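Glypican-1 (Homo sapiens, PDB 4YWT) is a cell-surface proteoglycan that bears heparan sulfate, through which it binds alpha-4(V) collagen and takes part in Schwann cell myelination. Local coordinates at residues R211-F222 / K302-I313. The protein carries 3 engineered substitutions. Residues are numbered along the deposited sequence; the frame is centred on the assembly and turned at random. Where two conformers were deposited one is given.
Sequences RATRAFVAARSF and KFWGTSGVESVI
R214 reaches from helix 204-236 to the backbone of 302-313, the loop joining helices 286-299 and 316-328 in the elongated, almost wholly helical glypican core. Its CG is anti to the backbone N (chi1 163°) and lies close to K302 O and CB. CD lies beside the same oxygen, and a bend at chi3 then turns the guanidinium back across the loop. R214 NH2 gives a hydrogen bond of 2.6 Å to K302 O (N-H...O 149°). This oxygen lies in the guanidinium plane, but NH2 stands above the carbonyl plane. W304 O, G305 N and G305 CA lie over one face, W304 O at a poor angle for bonding. R211 O lies over the opposite face. R214 NH1 donates to water 1, 2.9 Å away, which R211 NH2 and V312 N reach only weakly.

R211 CB packs on V312 CB (3.9 Å), and V312 CG1 sits 3.4 Å from R211 O. The chain runs extended to NE, which pairs with E207 in a salt bridge. CZ nears V309 CB. NH1 meets V309 CG2 and S307 CB. R211 NH2 donates to water 2 at 2.9 Å, as do S307 N and V309 N.

Small residues let the loop come close: the A215 and F303 CA atoms are 4.7 Å apart. A215 CB meets V312 CG1 and I313 CG1. F216 turns one ring face to I313 CG1. I313 and F303 also touch F110 of helix 70-129, which carries the N-glycan seen at N115. A218 CB packs on F303 CD1 at 3.6 Å. F303 and F222 form a T-shaped (edge-to-face) pair, planes at 89°, with F303 CZ 3.8 Å from F222 CB.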
loop_
_atom_site.group_PDB
_atom_site.type_symbol
_atom_site.label_atom_id
_atom_site.label_comp_id
_atom_site.label_asym_id
_atom_site.label_seq_id
_atom_site.Cartn_x
_atom_site.Cartn_y
_atom_site.Cartn_z
ATOM N N ARG A 211 -9.104 -16.495 -19.145
ATOM C CA ARG A 211 -7.838 -15.861 -18.798
ATOM C C ARG A 211 -7.968 -14.353 -18.618
ATOM O O ARG A 211 -7.495 -13.807 -17.623
ATOM C CB ARG A 211 -6.778 -16.174 -19.855
ATOM C CG ARG A 211 -6.311 -17.618 -19.829
ATOM C CD ARG A 211 -5.247 -17.888 -20.877
ATOM N NE ARG A 211 -4.770 -19.266 -20.803
ATOM C CZ ARG A 211 -3.795 -19.677 -19.999
ATOM N NH1 ARG A 211 -3.428 -20.951 -19.997
ATOM N NH2 ARG A 211 -3.187 -18.814 -19.194
ATOM N N ALA A 212 -8.616 -13.682 -19.565
ATOM C CA ALA A 212 -8.777 -12.234 -19.469
ATOM C C ALA A 212 -9.635 -11.866 -18.264
ATOM O O ALA A 212 -9.308 -10.931 -17.522
ATOM C CB ALA A 212 -9.379 -11.672 -20.743
ATOM N N THR A 213 -10.725 -12.609 -18.075
ATOM C CA THR A 213 -11.630 -12.371 -16.956
ATOM C C THR A 213 -10.895 -12.425 -15.622
ATOM O O THR A 213 -11.040 -11.529 -14.793
ATOM C CB THR A 213 -12.785 -13.388 -16.929
ATOM O OG1 THR A 213 -13.601 -13.217 -18.096
ATOM C CG2 THR A 213 -13.639 -13.188 -15.690
ATOM N N ARG A 214 -10.100 -13.471 -15.420
ATOM C CA ARG A 214 -9.319 -13.591 -14.191
ATOM C C ARG A 214 -8.246 -12.499 -14.068
ATOM O O ARG A 214 -8.229 -11.709 -13.106
ATOM C CB ARG A 214 -8.671 -14.976 -14.122
ATOM C CG ARG A 214 -7.524 -15.084 -13.132
ATOM C CD ARG A 214 -6.922 -16.484 -13.122
ATOM N NE ARG A 214 -6.641 -16.983 -14.466
ATOM C CZ ARG A 214 -5.637 -16.564 -15.232
ATOM N NH1 ARG A 214 -5.465 -17.084 -16.439
ATOM N NH2 ARG A 214 -4.810 -15.621 -14.800
ATOM N N ALA A 215 -7.368 -12.450 -15.065
ATOM C CA ALA A 215 -6.160 -11.636 -15.009
ATOM C C ALA A 215 -6.421 -10.133 -14.955
ATOM O O ALA A 215 -5.723 -9.411 -14.242
ATOM C CB ALA A 215 -5.268 -11.960 -16.197
ATOM N N PHE A 216 -7.410 -9.650 -15.704
ATOM C CA PHE A 216 -7.625 -8.206 -15.768
ATOM C C PHE A 216 -8.244 -7.652 -14.481
ATOM O O PHE A 216 -7.843 -6.583 -14.002
ATOM C CB PHE A 216 -8.481 -7.844 -16.983
ATOM C CG PHE A 216 -7.686 -7.700 -18.252
ATOM C CD1 PHE A 216 -7.033 -6.513 -18.544
ATOM C CD2 PHE A 216 -7.573 -8.756 -19.143
ATOM C CE1 PHE A 216 -6.293 -6.376 -19.705
ATOM C CE2 PHE A 216 -6.836 -8.626 -20.305
ATOM C CZ PHE A 216 -6.194 -7.434 -20.587
ATOM N N VAL A 217 -9.198 -8.380 -13.907
ATOM C CA VAL A 217 -9.776 -7.953 -12.639
ATOM C C VAL A 217 -8.746 -8.148 -11.525
ATOM O O VAL A 217 -8.714 -7.373 -10.565
ATOM C CB VAL A 217 -11.093 -8.705 -12.302
ATOM C CG1 VAL A 217 -10.837 -10.169 -11.988
ATOM C CG2 VAL A 217 -11.807 -8.030 -11.137
ATOM N N ALA A 218 -7.890 -9.161 -11.666
ATOM C CA ALA A 218 -6.792 -9.340 -10.718
ATOM C C ALA A 218 -5.885 -8.108 -10.708
ATOM O O ALA A 218 -5.645 -7.500 -9.657
ATOM C CB ALA A 218 -5.993 -10.586 -11.056
ATOM N N ALA A 219 -5.401 -7.741 -11.891
ATOM C CA ALA A 219 -4.523 -6.587 -12.062
ATOM C C ALA A 219 -5.158 -5.303 -11.535
ATOM O O ALA A 219 -4.542 -4.554 -10.753
ATOM C CB ALA A 219 -4.159 -6.426 -13.529
ATOM N N ARG A 220 -6.390 -5.055 -11.971
ATOM C CA ARG A 220 -7.119 -3.860 -11.561
ATOM C C ARG A 220 -7.277 -3.784 -10.047
ATOM O O ARG A 220 -7.059 -2.732 -9.446
ATOM C CB ARG A 220 -8.497 -3.816 -12.222
ATOM C CG ARG A 220 -9.260 -2.533 -11.939
ATOM C CD ARG A 220 -10.738 -2.802 -11.733
ATOM N NE ARG A 220 -11.380 -3.318 -12.936
ATOM C CZ ARG A 220 -12.484 -4.058 -12.931
ATOM N NH1 ARG A 220 -13.064 -4.375 -11.783
ATOM N NH2 ARG A 220 -13.003 -4.486 -14.073
ATOM N N SER A 221 -7.656 -4.902 -9.434
ATOM C CA SER A 221 -7.866 -4.942 -7.992
ATOM C C SER A 221 -6.558 -4.726 -7.237
ATOM O O SER A 221 -6.535 -4.072 -6.192
ATOM C CB SER A 221 -8.501 -6.270 -7.582
ATOM O OG SER A 221 -9.756 -6.444 -8.217
ATOM N N PHE A 222 -5.471 -5.276 -7.768
ATOM C CA PHE A 222 -4.163 -5.094 -7.146
ATOM C C PHE A 222 -3.758 -3.618 -7.164
ATOM O O PHE A 222 -3.404 -3.038 -6.121
ATOM C CB PHE A 222 -3.109 -5.948 -7.855
ATOM C CG PHE A 222 -1.736 -5.843 -7.253
ATOM C CD1 PHE A 222 -1.413 -6.547 -6.103
ATOM C CD2 PHE A 222 -0.765 -5.051 -7.841
ATOM C CE1 PHE A 222 -0.153 -6.454 -5.547
ATOM C CE2 PHE A 222 0.501 -4.957 -7.292
ATOM C CZ PHE A 222 0.807 -5.658 -6.144
ATOM N N LYS A 302 -3.229 -14.697 -9.423
ATOM C CA LYS A 302 -4.238 -14.747 -10.475
ATOM C C LYS A 302 -3.794 -14.044 -11.753
ATOM O O LYS A 302 -4.519 -14.048 -12.747
ATOM C CB LYS A 302 -5.551 -14.134 -9.979
ATOM C CG LYS A 302 -6.189 -14.898 -8.836
ATOM C CD LYS A 302 -6.282 -16.380 -9.162
ATOM C CE LYS A 302 -7.206 -17.106 -8.197
ATOM N NZ LYS A 302 -7.390 -18.532 -8.585
ATOM N N PHE A 303 -2.607 -13.445 -11.729
ATOM C CA PHE A 303 -2.070 -12.785 -12.916
ATOM C C PHE A 303 -1.761 -13.816 -13.999
ATOM O O PHE A 303 -1.750 -13.500 -15.189
ATOM C CB PHE A 303 -0.813 -11.976 -12.577
ATOM C CG PHE A 303 -1.073 -10.778 -11.697
ATOM C CD1 PHE A 303 -2.366 -10.408 -11.355
ATOM C CD2 PHE A 303 -0.017 -10.019 -11.218
ATOM C CE1 PHE A 303 -2.598 -9.309 -10.548
ATOM C CE2 PHE A 303 -0.244 -8.917 -10.411
ATOM C CZ PHE A 303 -1.535 -8.562 -10.076
ATOM N N TRP A 304 -1.514 -15.053 -13.575
ATOM C CA TRP A 304 -1.261 -16.151 -14.501
ATOM C C TRP A 304 -2.254 -17.288 -14.305
ATOM O O TRP A 304 -2.983 -17.330 -13.312
ATOM C CB TRP A 304 0.155 -16.697 -14.331
ATOM C CG TRP A 304 1.235 -15.681 -14.462
ATOM C CD1 TRP A 304 1.897 -15.327 -15.602
ATOM C CD2 TRP A 304 1.801 -14.896 -13.408
ATOM N NE1 TRP A 304 2.836 -14.363 -15.323
ATOM C CE2 TRP A 304 2.798 -14.082 -13.982
ATOM C CE3 TRP A 304 1.559 -14.800 -12.035
ATOM C CZ2 TRP A 304 3.552 -13.185 -13.230
ATOM C CZ3 TRP A 304 2.309 -13.908 -11.289
ATOM C CH2 TRP A 304 3.292 -13.111 -11.889
ATOM N N GLY A 305 -2.270 -18.211 -15.260
ATOM C CA GLY A 305 -3.029 -19.439 -15.130
ATOM C C GLY A 305 -2.155 -20.526 -14.534
ATOM O O GLY A 305 -1.015 -20.271 -14.146
ATOM N N THR A 306 -2.691 -21.739 -14.451
ATOM C CA THR A 306 -1.962 -22.864 -13.873
ATOM C C THR A 306 -1.263 -23.734 -14.921
ATOM O O THR A 306 -0.594 -24.709 -14.576
ATOM C CB THR A 306 -2.899 -23.758 -13.039
ATOM O OG1 THR A 306 -3.993 -24.197 -13.855
ATOM C CG2 THR A 306 -3.444 -22.988 -11.844
ATOM N N SER A 307 -1.415 -23.382 -16.194
ATOM C CA SER A 307 -0.950 -24.237 -17.284
ATOM C C SER A 307 0.482 -23.951 -17.743
ATOM O O SER A 307 0.963 -24.562 -18.698
ATOM C CB SER A 307 -1.898 -24.120 -18.481
ATOM O OG SER A 307 -3.175 -24.649 -18.172
ATOM N N GLY A 308 1.158 -23.024 -17.074
ATOM C CA GLY A 308 2.523 -22.685 -17.436
ATOM C C GLY A 308 2.578 -21.823 -18.681
ATOM O O GLY A 308 3.513 -21.905 -19.476
ATOM N N VAL A 309 1.562 -20.982 -18.836
ATOM C CA VAL A 309 1.436 -20.094 -19.983
ATOM C C VAL A 309 1.634 -18.668 -19.486
ATOM O O VAL A 309 1.370 -18.378 -18.319
ATOM C CB VAL A 309 0.058 -20.249 -20.673
ATOM C CG1 VAL A 309 -0.024 -19.409 -21.942
ATOM C CG2 VAL A 309 -0.214 -21.710 -20.988
ATOM N N GLU A 310 2.101 -17.776 -20.355
ATOM C CA GLU A 310 2.388 -16.413 -19.935
ATOM C C GLU A 310 1.085 -15.681 -19.647
ATOM O O GLU A 310 0.002 -16.230 -19.841
ATOM C CB GLU A 310 3.180 -15.677 -21.016
ATOM C CG GLU A 310 2.607 -15.872 -22.413
ATOM C CD GLU A 310 3.121 -14.856 -23.414
ATOM O OE1 GLU A 310 3.555 -13.766 -22.986
ATOM O OE2 GLU A 310 3.087 -15.147 -24.627
ATOM N N SER A 311 1.185 -14.433 -19.204
ATOM C CA SER A 311 -0.003 -13.700 -18.793
ATOM C C SER A 311 -0.744 -13.167 -20.009
ATOM O O SER A 311 -0.131 -12.667 -20.952
ATOM C CB SER A 311 0.359 -12.558 -17.845
ATOM O OG SER A 311 -0.810 -11.937 -17.339
ATOM N N VAL A 312 -2.067 -13.277 -19.979
ATOM C CA VAL A 312 -2.899 -12.872 -21.103
ATOM C C VAL A 312 -2.911 -11.351 -21.268
ATOM O O VAL A 312 -3.173 -10.840 -22.356
ATOM C CB VAL A 312 -4.344 -13.393 -20.938
ATOM C CG1 VAL A 312 -5.038 -12.697 -19.774
ATOM C CG2 VAL A 312 -5.134 -13.215 -22.225
ATOM N N ILE A 313 -2.602 -10.637 -20.188
ATOM C CA ILE A 313 -2.605 -9.176 -20.192
ATOM C C ILE A 313 -1.684 -8.615 -21.277
ATOM O O ILE A 313 -1.937 -7.546 -21.835
ATOM C CB ILE A 313 -2.191 -8.619 -18.810
ATOM C CG1 ILE A 313 -3.169 -9.099 -17.735
ATOM C CG2 ILE A 313 -2.136 -7.097 -18.819
ATOM C CD1 ILE A 313 -2.686 -8.871 -16.319
HETATM O O HOH W 1 -3.508 -15.595 -18.033
HETATM O O HOH W 2 -1.524 -20.647 -17.719
#